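Local structure of clostripain-related protein (Bacteroides thetaiotaomicron, 5L20) at residues T11-L16 and N94-Y99; P17-D20 and N25-Q28; I48-T53 and K76-P81. The protein belongs to the clostripain (C11) family and is probably a cysteine peptidase, this chain being an N-terminal part of the longer protein. All blocks are in the same frame, centred on the assembly; numbering follows the deposited sequence.

Contact 1 (T11-L16 and N94-Y99); sequences TVFMYL and NDVQRY
Phe13 and Thr11 of the strand both meet one residue of the helix, Val96. No hydrogen bond links the two segments, and the contact is apolar and buried. Along the helix, Asn94 comes first. Its carbonyl O accepts the backbone N-H of Arg98 and also lies over one face of the Arg98 guanidinium. Asp95 OD1 takes a salt bridge from Arg98 one turn on, with NH2 to OD1 2.8 Å and a fairly straight N-H...O angle of 164°. The bond comes from the anti side of the carboxylate but is tilted out of the carboxylate plane, and OD1 sits almost in the guanidinium plane. Asp95 OD2 forms a second salt bridge, to Lys76.

Val96 carries the packing, and its two methyls divide the work. CG2 lies over the centre of the Phe13 ring, 3.6 Å from the centroid and 14° off the ring normal, a CH-pi contact. The Phe13 ring reaches the helix because its CG is anti to the backbone N (chi1 177°). Ile92 and Leu93, earlier in the same helix, also touch Phe13. Val96 CG1 goes to the CG2 methyl of Thr11, at 4.0 Å. The Thr11 hydroxyl is hydrogen-bonded to Thr102 and Ser100, beyond the helix. The contact thus seats the end of helix 86-99 on one face of the central sheet, as in the alpha/beta sandwich of caspase-like (clan CD) peptidases.

Contact 2 (P17-D20 and N25-Q28); sequences PWSD and NFYQ
Phe26 has the most surface buried here, and its ring reaches back from the helix to the loop that precedes it. The CE2 and CZ end of the ring does the touching. Ser19 meets these two atoms with both its CB and its OG. Its CB is 3.8 Å from Phe26 CZ, and its OG is 3.7 Å from Phe26 CE2. Pro17 takes part through its backbone: the carbonyl O is 3.7 Å from Phe26 CE2, at the ring edge and near its plane. The pyrrolidine ring of Pro17 stays further off.

Ser19 OG stands between the backbone N and the carbonyl carbon (chi1 71°). From there it also accepts a hydrogen bond from Leu22 N, so the hydroxyl has a polar partner beside the aromatic ring. Next to Ser19, the loop is tied by a bent bond from Trp18 NE1 to Asp20 OD1, 3.0 Å long, which meets OD1 from above the carboxylate plane. Phe26 also packs on Met51 of strand 45-52 and on a modified side chain of the bound peptide. The contact folds the loop after strand 10-16 against Phe26 near the start of helix 23-37, where the beta-alpha-beta crossover from strand 10-16 to the parallel strand 45-52 begins.

Contact 3 (I48-T53 and K76-P81); sequences IIFMCT and KNYTDP
Phe50 and Tyr78 form an edge-to-face (T-shaped) aromatic pair on one face of the mixed central sheet, consistent with the caspase-like alpha/beta fold of this family. Their strands are not neighbours. Strand 57-66 runs between them, and Phe50 also touches its Ala58.

Phe50 has CG anti to the backbone N (chi1 172°), which carries the far end of the ring toward strand 69-79. Its CD2-CE2 edge then faces the flat side of Tyr78. The ring centroids are 5.2 Å apart and the planes stand at 70°. The closest atoms are Phe50 CE2 and Tyr78 CE1, 3.6 Å apart, so the edge lands toward the rim of the tyrosine ring. Tyr78 has CG anti to its carbonyl carbon (chi1 -58°), which places the ring with one face toward Phe50. The hydroxyl has Asp95 of helix 86-99 as its partner.

Pro81, just past the strand, comes to another part of the Phe50 edge. Its CG is 4.3 Å from Phe50 CZ, near the plane of the phenylalanine ring. Tyr15 also meets the Phe50 ring. On the face of Tyr78 opposite Phe50 lies the aliphatic end of a lysine, with Lys76 CE 3.6 Å above the ring plane.

Contacts 1 and 3 lie on the same face of the sheet, with centres about 11 Å apart. Strands 10-16 and 45-52 are parallel neighbours, joined for example by a probable hydrogen bond from Leu16 N to Phe50 O, 2.8 Å. Phe13 CE1 packs 3.6 Å from Phe50 CB, which makes one continuous core. Asp95 OD2 of contact 1 and Tyr78 OH of contact 3 form a probable hydrogen bond of 2.6 Å. Contact 2 belongs to the helix on the other face, about 17 Å from contact 1 and 12 Å from contact 3, centre to centre. Leu16 CB meets Phe26 CD2 at 3.9 Å. Contact 2 also touches the bound peptide, through Phe26.

Contact 1 (T11-L16 and N94-Y99)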
ATOM      1  N   THR A  11      -8.020   1.349   8.726  1.00 10.61           N
ATOM      2  CA  THR A  11      -7.313   1.448   7.464  1.00 11.11           C
ATOM      3  C   THR A  11      -6.326   0.307   7.380  1.00 10.79           C
ATOM      4  O   THR A  11      -5.491   0.136   8.300  1.00 11.96           O
ATOM      5  CB  THR A  11      -6.512   2.751   7.383  1.00 12.29           C
ATOM      6  OG1 THR A  11      -7.389   3.870   7.506  1.00 12.96           O
ATOM      7  CG2 THR A  11      -5.753   2.834   6.093  1.00 13.61           C
ATOM      8  N   VAL A  12      -6.420  -0.474   6.308  1.00 10.03           N
ATOM      9  CA  VAL A  12      -5.411  -1.480   6.001  1.00  8.65           C
ATOM     10  C   VAL A  12      -4.479  -0.854   4.969  1.00 12.23           C
ATOM     11  O   VAL A  12      -4.908  -0.520   3.851  1.00 12.98           O
ATOM     12  CB  VAL A  12      -6.036  -2.787   5.438  1.00 12.08           C
ATOM     13  CG1 VAL A  12      -4.967  -3.782   5.045  1.00 11.75           C
ATOM     14  CG2 VAL A  12      -6.998  -3.413   6.465  1.00 12.17           C
ATOM     15  N   PHE A  13      -3.222  -0.656   5.355  1.00 11.14           N
ATOM     16  CA  PHE A  13      -2.234  -0.044   4.482  1.00  9.17           C
ATOM     17  C   PHE A  13      -1.313  -1.103   3.902  1.00  9.58           C
ATOM     18  O   PHE A  13      -0.515  -1.691   4.631  1.00 10.53           O
ATOM     19  CB  PHE A  13      -1.443   1.007   5.256  1.00 12.41           C
ATOM     20  CG  PHE A  13      -0.337   1.648   4.460  1.00  9.48           C
ATOM     21  CD1 PHE A  13      -0.544   2.052   3.139  1.00 11.02           C
ATOM     22  CD2 PHE A  13       0.903   1.884   5.056  1.00 11.20           C
ATOM     23  CE1 PHE A  13       0.490   2.652   2.431  1.00 10.47           C
ATOM     24  CE2 PHE A  13       1.913   2.490   4.354  1.00  9.85           C
ATOM     25  CZ  PHE A  13       1.720   2.870   3.047  1.00  8.49           C
ATOM     26  N   MET A  14      -1.406  -1.316   2.592  1.00  8.97           N
ATOM     27  CA  MET A  14      -0.532  -2.225   1.882  1.00 10.42           C
ATOM     28  C   MET A  14       0.638  -1.410   1.343  1.00  9.08           C
ATOM     29  O   MET A  14       0.439  -0.502   0.500  1.00 11.30           O
ATOM     30  CB  MET A  14      -1.273  -2.935   0.752  1.00 11.38           C
ATOM     31  CG  MET A  14      -0.381  -3.971   0.074  1.00 13.26           C
ATOM     32  SD  MET A  14      -1.320  -4.965  -1.106  1.00 16.65           S
ATOM     33  CE  MET A  14      -1.319  -6.493  -0.178  1.00 19.64           C
ATOM     34  N   TYR A  15       1.832  -1.764   1.785  1.00  9.98           N
ATOM     35  CA  TYR A  15       3.052  -1.001   1.543  1.00  9.30           C
ATOM     36  C   TYR A  15       4.018  -1.852   0.724  1.00 10.06           C
ATOM     37  O   TYR A  15       4.483  -2.909   1.195  1.00 10.13           O
ATOM     38  CB  TYR A  15       3.669  -0.616   2.901  1.00  9.21           C
ATOM     39  CG  TYR A  15       4.992   0.113   2.840  1.00  8.39           C
ATOM     40  CD1 TYR A  15       5.086   1.315   2.165  1.00 10.38           C
ATOM     41  CD2 TYR A  15       6.138  -0.389   3.451  1.00 10.48           C
ATOM     42  CE1 TYR A  15       6.279   2.017   2.110  1.00 10.70           C
ATOM     43  CE2 TYR A  15       7.351   0.325   3.421  1.00 10.83           C
ATOM     44  CZ  TYR A  15       7.405   1.514   2.749  1.00 10.12           C
ATOM     45  OH  TYR A  15       8.575   2.208   2.648  1.00 11.43           O
ATOM     46  N   LEU A  16       4.258  -1.409  -0.519  1.00 10.02           N
ATOM     47  CA  LEU A  16       4.988  -2.191  -1.507  1.00  9.57           C
ATOM     48  C   LEU A  16       6.150  -1.351  -2.048  1.00 12.97           C
ATOM     49  O   LEU A  16       6.120  -0.867  -3.201  1.00 12.61           O
ATOM     50  CB  LEU A  16       4.052  -2.670  -2.639  1.00 13.62           C
ATOM     51  CG  LEU A  16       2.861  -3.506  -2.159  1.00 10.44           C
ATOM     52  CD1 LEU A  16       1.827  -3.612  -3.289  1.00 12.25           C
ATOM     53  CD2 LEU A  16       3.344  -4.875  -1.716  1.00 12.57           C
ATOM     54  N   ASN A  94       1.950   9.569   7.195  1.00  9.69           N
ATOM     55  CA  ASN A  94       1.126  10.763   7.454  1.00  9.66           C
ATOM     56  C   ASN A  94       0.164  11.028   6.284  1.00 10.44           C
ATOM     57  O   ASN A  94      -0.980  11.415   6.494  1.00 11.30           O
ATOM     58  CB  ASN A  94       1.995  12.004   7.700  1.00 10.57           C
ATOM     59  CG  ASN A  94       2.663  11.980   9.060  1.00 12.93           C
ATOM     60  OD1 ASN A  94       2.231  11.254   9.972  1.00 12.28           O
ATOM     61  ND2 ASN A  94       3.719  12.779   9.216  1.00 11.84           N
ATOM     62  N   ASP A  95       0.624  10.735   5.065  1.00  8.95           N
ATOM     63  CA  ASP A  95      -0.276  10.800   3.902  1.00 10.58           C
ATOM     64  C   ASP A  95      -1.434   9.795   4.102  1.00 12.15           C
ATOM     65  O   ASP A  95      -2.598  10.115   3.877  1.00 11.16           O
ATOM     66  CB  ASP A  95       0.468  10.463   2.610  1.00 11.73           C
ATOM     67  CG  ASP A  95       1.399  11.564   2.138  1.00 12.35           C
ATOM     68  OD1 ASP A  95       1.223  12.740   2.536  1.00 14.07           O
ATOM     69  OD2 ASP A  95       2.277  11.226   1.319  1.00 15.11           O
ATOM     70  N   VAL A  96      -1.105   8.560   4.493  1.00 10.57           N
ATOM     71  CA  VAL A  96      -2.148   7.547   4.695  1.00 11.22           C
ATOM     72  C   VAL A  96      -3.175   8.040   5.707  1.00 12.50           C
ATOM     73  O   VAL A  96      -4.392   7.919   5.503  1.00 10.85           O
ATOM     74  CB  VAL A  96      -1.515   6.204   5.165  1.00 10.81           C
ATOM     75  CG1 VAL A  96      -2.616   5.210   5.620  1.00 11.76           C
ATOM     76  CG2 VAL A  96      -0.695   5.634   4.029  1.00 11.30           C
ATOM     77  N   GLN A  97      -2.696   8.627   6.803  1.00  9.62           N
ATOM     78  CA  GLN A  97      -3.609   9.101   7.820  1.00 10.48           C
ATOM     79  C   GLN A  97      -4.474  10.275   7.326  1.00 11.78           C
ATOM     80  O   GLN A  97      -5.636  10.351   7.670  1.00 13.23           O
ATOM     81  CB  GLN A  97      -2.832   9.523   9.059  1.00 11.99           C
ATOM     82  CG  GLN A  97      -2.154   8.366   9.777  1.00 10.77           C
ATOM     83  CD  GLN A  97      -1.287   8.902  10.892  1.00 10.71           C
ATOM     84  OE1 GLN A  97      -1.775   9.297  11.967  1.00 12.86           O
ATOM     85  NE2 GLN A  97       0.011   8.957  10.632  1.00 10.81           N
ATOM     86  N   ARG A  98      -3.895  11.181   6.536  1.00 10.91           N
ATOM     87  CA  ARG A  98      -4.656  12.326   5.998  1.00 11.97           C
ATOM     88  C   ARG A  98      -5.743  11.842   5.069  1.00 13.54           C
ATOM     89  O   ARG A  98      -6.882  12.292   5.183  1.00 15.06           O
ATOM     90  CB  ARG A  98      -3.739  13.298   5.259  1.00 13.87           C
ATOM     91  CG  ARG A  98      -3.165  14.380   6.164  1.00 18.73           C
ATOM     92  CD  ARG A  98      -2.328  15.409   5.377  1.00 17.76           C
ATOM     93  NE  ARG A  98      -1.124  14.796   4.821  1.00 16.47           N
ATOM     94  CZ  ARG A  98       0.078  14.876   5.387  1.00 15.36           C
ATOM     95  NH1 ARG A  98       0.264  15.594   6.487  1.00 21.53           N
ATOM     96  NH2 ARG A  98       1.092  14.258   4.838  1.00 18.56           N
ATOM     97  N   TYR A  99      -5.416  10.932   4.158  1.00 10.57           N
ATOM     98  CA  TYR A  99      -6.429  10.445   3.230  1.00 12.44           C
ATOM     99  C   TYR A  99      -7.423   9.515   3.920  1.00 16.01           C
ATOM    100  O   TYR A  99      -8.581   9.404   3.495  1.00 15.43           O
ATOM    101  CB  TYR A  99      -5.785   9.736   2.043  1.00 13.11           C
ATOM    102  CG  TYR A  99      -5.148  10.675   1.055  1.00 12.54           C
ATOM    103  CD1 TYR A  99      -5.945  11.429   0.200  1.00 16.85           C
ATOM    104  CD2 TYR A  99      -3.764  10.800   0.960  1.00 15.87           C
ATOM    105  CE1 TYR A  99      -5.371  12.277  -0.729  1.00 16.95           C
ATOM    106  CE2 TYR A  99      -3.174  11.667   0.032  1.00 15.30           C
ATOM    107  CZ  TYR A  99      -3.996  12.391  -0.798  1.00 16.95           C
ATOM    108  OH  TYR A  99      -3.437  13.222  -1.742  1.00 20.72           O
TER

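Contact 2 (P17-D20 and N25-Q28)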
ATOM      1  N   PRO A  17       7.161  -1.132  -1.228  1.00 11.85           N
ATOM      2  CA  PRO A  17       8.309  -0.353  -1.697  1.00 12.01           C
ATOM      3  C   PRO A  17       9.087  -1.137  -2.749  1.00 12.76           C
ATOM      4  O   PRO A  17       8.860  -2.341  -2.952  1.00 11.76           O
ATOM      5  CB  PRO A  17       9.132  -0.131  -0.423  1.00 12.90           C
ATOM      6  CG  PRO A  17       8.793  -1.305   0.449  1.00 12.53           C
ATOM      7  CD  PRO A  17       7.325  -1.588   0.169  1.00 10.75           C
ATOM      8  N   TRP A  18      10.039  -0.469  -3.388  1.00 14.14           N
ATOM      9  CA  TRP A  18      10.725  -1.092  -4.527  1.00 14.26           C
ATOM     10  C   TRP A  18      11.457  -2.368  -4.149  1.00 13.96           C
ATOM     11  O   TRP A  18      12.184  -2.411  -3.162  1.00 14.86           O
ATOM     12  CB  TRP A  18      11.704  -0.088  -5.144  1.00 13.56           C
ATOM     13  CG  TRP A  18      12.417  -0.610  -6.349  1.00 15.64           C
ATOM     14  CD1 TRP A  18      13.749  -0.853  -6.458  1.00 15.98           C
ATOM     15  CD2 TRP A  18      11.830  -0.947  -7.613  1.00 15.10           C
ATOM     16  NE1 TRP A  18      14.039  -1.332  -7.726  1.00 17.90           N
ATOM     17  CE2 TRP A  18      12.872  -1.406  -8.443  1.00 16.23           C
ATOM     18  CE3 TRP A  18      10.524  -0.932  -8.108  1.00 14.55           C
ATOM     19  CZ2 TRP A  18      12.651  -1.826  -9.765  1.00 18.33           C
ATOM     20  CZ3 TRP A  18      10.303  -1.355  -9.426  1.00 21.16           C
ATOM     21  CH2 TRP A  18      11.365  -1.797 -10.227  1.00 22.69           C
ATOM     22  N   SER A  19      11.265  -3.422  -4.949  1.00 13.70           N
ATOM     23  CA  SER A  19      11.739  -4.769  -4.621  1.00 12.65           C
ATOM     24  C   SER A  19      12.698  -5.320  -5.666  1.00 16.45           C
ATOM     25  O   SER A  19      13.147  -6.457  -5.555  1.00 17.82           O
ATOM     26  CB  SER A  19      10.564  -5.751  -4.525  1.00 14.98           C
ATOM     27  OG  SER A  19      10.040  -5.975  -5.840  1.00 17.29           O
ATOM     28  N   ASP A  20      12.978  -4.494  -6.671  1.00 16.95           N
ATOM     29  CA  ASP A  20      13.772  -4.856  -7.865  1.00 21.16           C
ATOM     30  C   ASP A  20      13.092  -5.855  -8.811  1.00 24.72           C
ATOM     31  O   ASP A  20      12.999  -5.571 -10.005  1.00 25.98           O
ATOM     32  CB  ASP A  20      15.158  -5.372  -7.465  1.00 20.59           C
ATOM     33  CG  ASP A  20      16.108  -4.246  -7.012  1.00 25.85           C
ATOM     34  OD1 ASP A  20      16.340  -3.288  -7.802  1.00 26.01           O
ATOM     35  OD2 ASP A  20      16.610  -4.299  -5.859  1.00 23.45           O
ATOM     36  N   ASN A  25       4.831  -9.661  -9.246  1.00 14.89           N
ATOM     37  CA  ASN A  25       4.147 -10.406  -8.186  1.00 17.14           C
ATOM     38  C   ASN A  25       3.242  -9.489  -7.365  1.00 13.71           C
ATOM     39  O   ASN A  25       2.154  -9.870  -6.961  1.00 14.30           O
ATOM     40  CB  ASN A  25       5.157 -11.109  -7.280  1.00 14.06           C
ATOM     41  CG  ASN A  25       6.067 -12.060  -8.045  1.00 22.61           C
ATOM     42  OD1 ASN A  25       7.174 -11.688  -8.450  1.00 21.87           O
ATOM     43  ND2 ASN A  25       5.604 -13.283  -8.249  1.00 25.33           N
ATOM     44  N   PHE A  26       3.692  -8.254  -7.106  1.00 12.50           N
ATOM     45  CA  PHE A  26       2.887  -7.308  -6.358  1.00 15.36           C
ATOM     46  C   PHE A  26       1.596  -6.945  -7.100  1.00 12.37           C
ATOM     47  O   PHE A  26       0.527  -6.798  -6.493  1.00 13.77           O
ATOM     48  CB  PHE A  26       3.681  -6.022  -6.085  1.00 11.95           C
ATOM     49  CG  PHE A  26       4.847  -6.190  -5.124  1.00 11.63           C
ATOM     50  CD1 PHE A  26       5.022  -7.327  -4.350  1.00 12.81           C
ATOM     51  CD2 PHE A  26       5.772  -5.162  -5.018  1.00 14.36           C
ATOM     52  CE1 PHE A  26       6.105  -7.426  -3.501  1.00 15.07           C
ATOM     53  CE2 PHE A  26       6.848  -5.247  -4.179  1.00 13.51           C
ATOM     54  CZ  PHE A  26       7.030  -6.371  -3.429  1.00 13.35           C
ATOM     55  N   TYR A  27       1.687  -6.754  -8.420  1.00 15.22           N
ATOM     56  CA  TYR A  27       0.482  -6.484  -9.175  1.00 19.59           C
ATOM     57  C   TYR A  27      -0.538  -7.619  -9.028  1.00 11.50           C
ATOM     58  O   TYR A  27      -1.718  -7.357  -8.880  1.00 15.43           O
ATOM     59  CB  TYR A  27       0.816  -6.239 -10.649  1.00 17.54           C
ATOM     60  CG  TYR A  27       1.395  -4.863 -10.902  1.00 17.58           C
ATOM     61  CD1 TYR A  27       0.681  -3.717 -10.537  1.00 19.89           C
ATOM     62  CD2 TYR A  27       2.635  -4.707 -11.507  1.00 19.69           C
ATOM     63  CE1 TYR A  27       1.203  -2.437 -10.766  1.00 19.83           C
ATOM     64  CE2 TYR A  27       3.168  -3.431 -11.744  1.00 19.62           C
ATOM     65  CZ  TYR A  27       2.443  -2.318 -11.375  1.00 21.14           C
ATOM     66  OH  TYR A  27       2.961  -1.052 -11.609  1.00 26.29           O
ATOM     67  N   GLN A  28      -0.062  -8.864  -8.996  1.00 13.46           N
ATOM     68  CA  GLN A  28      -0.968  -9.995  -8.811  1.00 18.09           C
ATOM     69  C   GLN A  28      -1.509 -10.034  -7.376  1.00 12.32           C
ATOM     70  O   GLN A  28      -2.672 -10.362  -7.146  1.00 14.95           O
ATOM     71  CB  GLN A  28      -0.251 -11.306  -9.168  1.00 15.45           C
ATOM     72  CG  GLN A  28      -1.074 -12.591  -8.978  1.00 20.84           C
ATOM     73  CD  GLN A  28      -2.326 -12.635  -9.861  1.00 32.52           C
ATOM     74  OE1 GLN A  28      -2.334 -12.103 -10.971  1.00 46.35           O
ATOM     75  NE2 GLN A  28      -3.386 -13.257  -9.361  1.00 30.60           N
TER

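Contact 3 (I48-T53 and K76-P81)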
ATOM      1  N   ILE A  48      -5.717   1.188   1.573  1.00 13.69           N
ATOM      2  CA  ILE A  48      -4.844   2.187   0.962  1.00 11.79           C
ATOM      3  C   ILE A  48      -3.554   1.486   0.564  1.00 15.53           C
ATOM      4  O   ILE A  48      -3.008   0.717   1.364  1.00 11.23           O
ATOM      5  CB  ILE A  48      -4.510   3.331   1.944  1.00 11.95           C
ATOM      6  CG1 ILE A  48      -5.775   3.991   2.507  1.00 12.16           C
ATOM      7  CG2 ILE A  48      -3.512   4.307   1.295  1.00 14.88           C
ATOM      8  CD1 ILE A  48      -6.631   4.664   1.420  1.00 15.85           C
ATOM      9  N   ILE A  49      -3.076   1.711  -0.658  1.00 11.42           N
ATOM     10  CA  ILE A  49      -1.894   1.051  -1.158  1.00 11.00           C
ATOM     11  C   ILE A  49      -0.850   2.060  -1.601  1.00 12.11           C
ATOM     12  O   ILE A  49      -1.179   3.007  -2.322  1.00 11.83           O
ATOM     13  CB  ILE A  49      -2.230   0.112  -2.328  1.00 11.80           C
ATOM     14  CG1 ILE A  49      -3.356  -0.840  -1.883  1.00 15.22           C
ATOM     15  CG2 ILE A  49      -0.980  -0.597  -2.814  1.00 12.97           C
ATOM     16  CD1 ILE A  49      -3.685  -1.943  -2.859  1.00 15.43           C
ATOM     17  N   PHE A  50       0.379   1.893  -1.120  1.00 12.85           N
ATOM     18  CA  PHE A  50       1.555   2.596  -1.632  1.00 11.33           C
ATOM     19  C   PHE A  50       2.339   1.598  -2.437  1.00 11.92           C
ATOM     20  O   PHE A  50       2.758   0.567  -1.907  1.00 11.99           O
ATOM     21  CB  PHE A  50       2.425   3.152  -0.504  1.00 11.90           C
ATOM     22  CG  PHE A  50       3.742   3.728  -0.949  1.00 12.01           C
ATOM     23  CD1 PHE A  50       4.873   2.921  -1.094  1.00 13.15           C
ATOM     24  CD2 PHE A  50       3.851   5.106  -1.196  1.00 11.72           C
ATOM     25  CE1 PHE A  50       6.114   3.492  -1.457  1.00 12.67           C
ATOM     26  CE2 PHE A  50       5.071   5.673  -1.556  1.00 12.76           C
ATOM     27  CZ  PHE A  50       6.203   4.876  -1.688  1.00 12.74           C
ATOM     28  N   MET A  51       2.569   1.878  -3.719  1.00 11.79           N
ATOM     29  CA  MET A  51       3.389   0.977  -4.505  1.00 12.07           C
ATOM     30  C   MET A  51       4.393   1.723  -5.373  1.00 14.83           C
ATOM     31  O   MET A  51       4.010   2.634  -6.124  1.00 15.37           O
ATOM     32  CB  MET A  51       2.535   0.063  -5.387  1.00 14.65           C
ATOM     33  CG  MET A  51       3.406  -0.859  -6.191  1.00 16.85           C
ATOM     34  SD  MET A  51       2.444  -2.071  -7.092  1.00 19.18           S
ATOM     35  CE  MET A  51       3.722  -2.757  -8.121  1.00 17.35           C
ATOM     36  N   CYS A  52       5.659   1.350  -5.251  1.00 13.73           N
ATOM     37  CA  CYS A  52       6.709   1.811  -6.169  1.00 14.09           C
ATOM     38  C   CYS A  52       6.520   1.119  -7.506  1.00 17.94           C
ATOM     39  O   CYS A  52       6.548  -0.105  -7.581  1.00 16.17           O
ATOM     40  CB  CYS A  52       8.102   1.514  -5.616  1.00 11.64           C
ATOM     41  SG  CYS A  52       8.604   2.572  -4.248  1.00 15.63           S
ATOM     42  N   THR A  53       6.333   1.898  -8.567  1.00 17.10           N
ATOM     43  CA  THR A  53       6.238   1.299  -9.893  1.00 18.16           C
ATOM     44  C   THR A  53       7.621   1.241 -10.542  1.00 18.80           C
ATOM     45  O   THR A  53       7.848   0.456 -11.473  1.00 22.38           O
ATOM     46  CB  THR A  53       5.282   2.084 -10.773  1.00 20.66           C
ATOM     47  OG1 THR A  53       5.700   3.449 -10.773  1.00 20.67           O
ATOM     48  CG2 THR A  53       3.858   2.022 -10.224  1.00 20.81           C
ATOM     49  N   LYS A  76      -2.341  10.220  -4.673  1.00 13.37           N
ATOM     50  CA  LYS A  76      -1.209  11.063  -5.043  1.00 16.35           C
ATOM     51  C   LYS A  76      -0.094  10.237  -5.657  1.00 17.37           C
ATOM     52  O   LYS A  76      -0.090   9.004  -5.566  1.00 16.98           O
ATOM     53  CB  LYS A  76      -0.669  11.848  -3.844  1.00 19.17           C
ATOM     54  CG  LYS A  76      -0.099  10.975  -2.751  1.00 15.30           C
ATOM     55  CD  LYS A  76       0.434  11.818  -1.571  1.00 16.85           C
ATOM     56  CE  LYS A  76       1.719  12.536  -1.896  1.00 16.21           C
ATOM     57  NZ  LYS A  76       2.243  13.281  -0.719  1.00 16.31           N
ATOM     58  N   ASN A  77       0.842  10.922  -6.302  1.00 15.66           N
ATOM     59  CA  ASN A  77       2.033  10.289  -6.817  1.00 14.34           C
ATOM     60  C   ASN A  77       3.278  10.835  -6.162  1.00 16.18           C
ATOM     61  O   ASN A  77       3.246  11.932  -5.570  1.00 22.29           O
ATOM     62  CB  ASN A  77       2.096  10.458  -8.330  1.00 16.59           C
ATOM     63  CG  ASN A  77       0.964   9.741  -9.017  1.00 25.79           C
ATOM     64  OD1 ASN A  77       1.016   8.520  -9.187  1.00 26.84           O
ATOM     65  ND2 ASN A  77      -0.089  10.469  -9.375  1.00 21.52           N
ATOM     66  N   TYR A  78       4.364  10.074  -6.237  1.00 14.14           N
ATOM     67  CA  TYR A  78       5.605  10.454  -5.604  1.00 14.32           C
ATOM     68  C   TYR A  78       6.755  10.389  -6.580  1.00 19.76           C
ATOM     69  O   TYR A  78       6.842   9.456  -7.387  1.00 18.58           O
ATOM     70  CB  TYR A  78       5.965   9.537  -4.425  1.00 14.73           C
ATOM     71  CG  TYR A  78       4.966   9.436  -3.304  1.00 13.77           C
ATOM     72  CD1 TYR A  78       3.847   8.625  -3.425  1.00 15.72           C
ATOM     73  CD2 TYR A  78       5.167  10.105  -2.119  1.00 14.79           C
ATOM     74  CE1 TYR A  78       2.933   8.506  -2.391  1.00 15.55           C
ATOM     75  CE2 TYR A  78       4.267   9.987  -1.066  1.00 12.89           C
ATOM     76  CZ  TYR A  78       3.145   9.193  -1.226  1.00 16.07           C
ATOM     77  OH  TYR A  78       2.239   9.067  -0.201  1.00 14.85           O
ATOM     78  N   THR A  79       7.648  11.365  -6.477  1.00 18.41           N
ATOM     79  CA  THR A  79       8.905  11.333  -7.209  1.00 18.48           C
ATOM     80  C   THR A  79      10.049  11.265  -6.204  1.00 18.54           C
ATOM     81  O   THR A  79      10.061  12.026  -5.239  1.00 19.83           O
ATOM     82  CB  THR A  79       9.038  12.567  -8.124  1.00 23.66           C
ATOM     83  OG1 THR A  79       8.059  12.477  -9.167  1.00 24.80           O
ATOM     84  CG2 THR A  79      10.421  12.631  -8.741  1.00 31.82           C
ATOM     85  N   ASP A  80      10.969  10.327  -6.410  1.00 20.57           N
ATOM     86  CA  ASP A  80      12.074  10.085  -5.475  1.00 21.41           C
ATOM     87  C   ASP A  80      11.644   9.960  -4.006  1.00 21.02           C
ATOM     88  O   ASP A  80      12.281  10.555  -3.138  1.00 20.85           O
ATOM     89  CB  ASP A  80      13.120  11.209  -5.575  1.00 23.71           C
ATOM     90  CG  ASP A  80      13.689  11.366  -6.984  1.00 36.01           C
ATOM     91  OD1 ASP A  80      13.982  10.337  -7.620  1.00 29.63           O
ATOM     92  OD2 ASP A  80      13.838  12.520  -7.450  1.00 38.66           O
ATOM     93  N   PRO A  81      10.584   9.187  -3.719  1.00 18.51           N
ATOM     94  CA  PRO A  81      10.244   9.035  -2.291  1.00 18.50           C
ATOM     95  C   PRO A  81      11.370   8.352  -1.524  1.00 17.75           C
ATOM     96  O   PRO A  81      12.002   7.451  -2.061  1.00 18.61           O
ATOM     97  CB  PRO A  81       8.996   8.160  -2.313  1.00 17.25           C
ATOM     98  CG  PRO A  81       9.115   7.368  -3.556  1.00 17.82           C
ATOM     99  CD  PRO A  81       9.801   8.285  -4.579  1.00 18.81           C
TER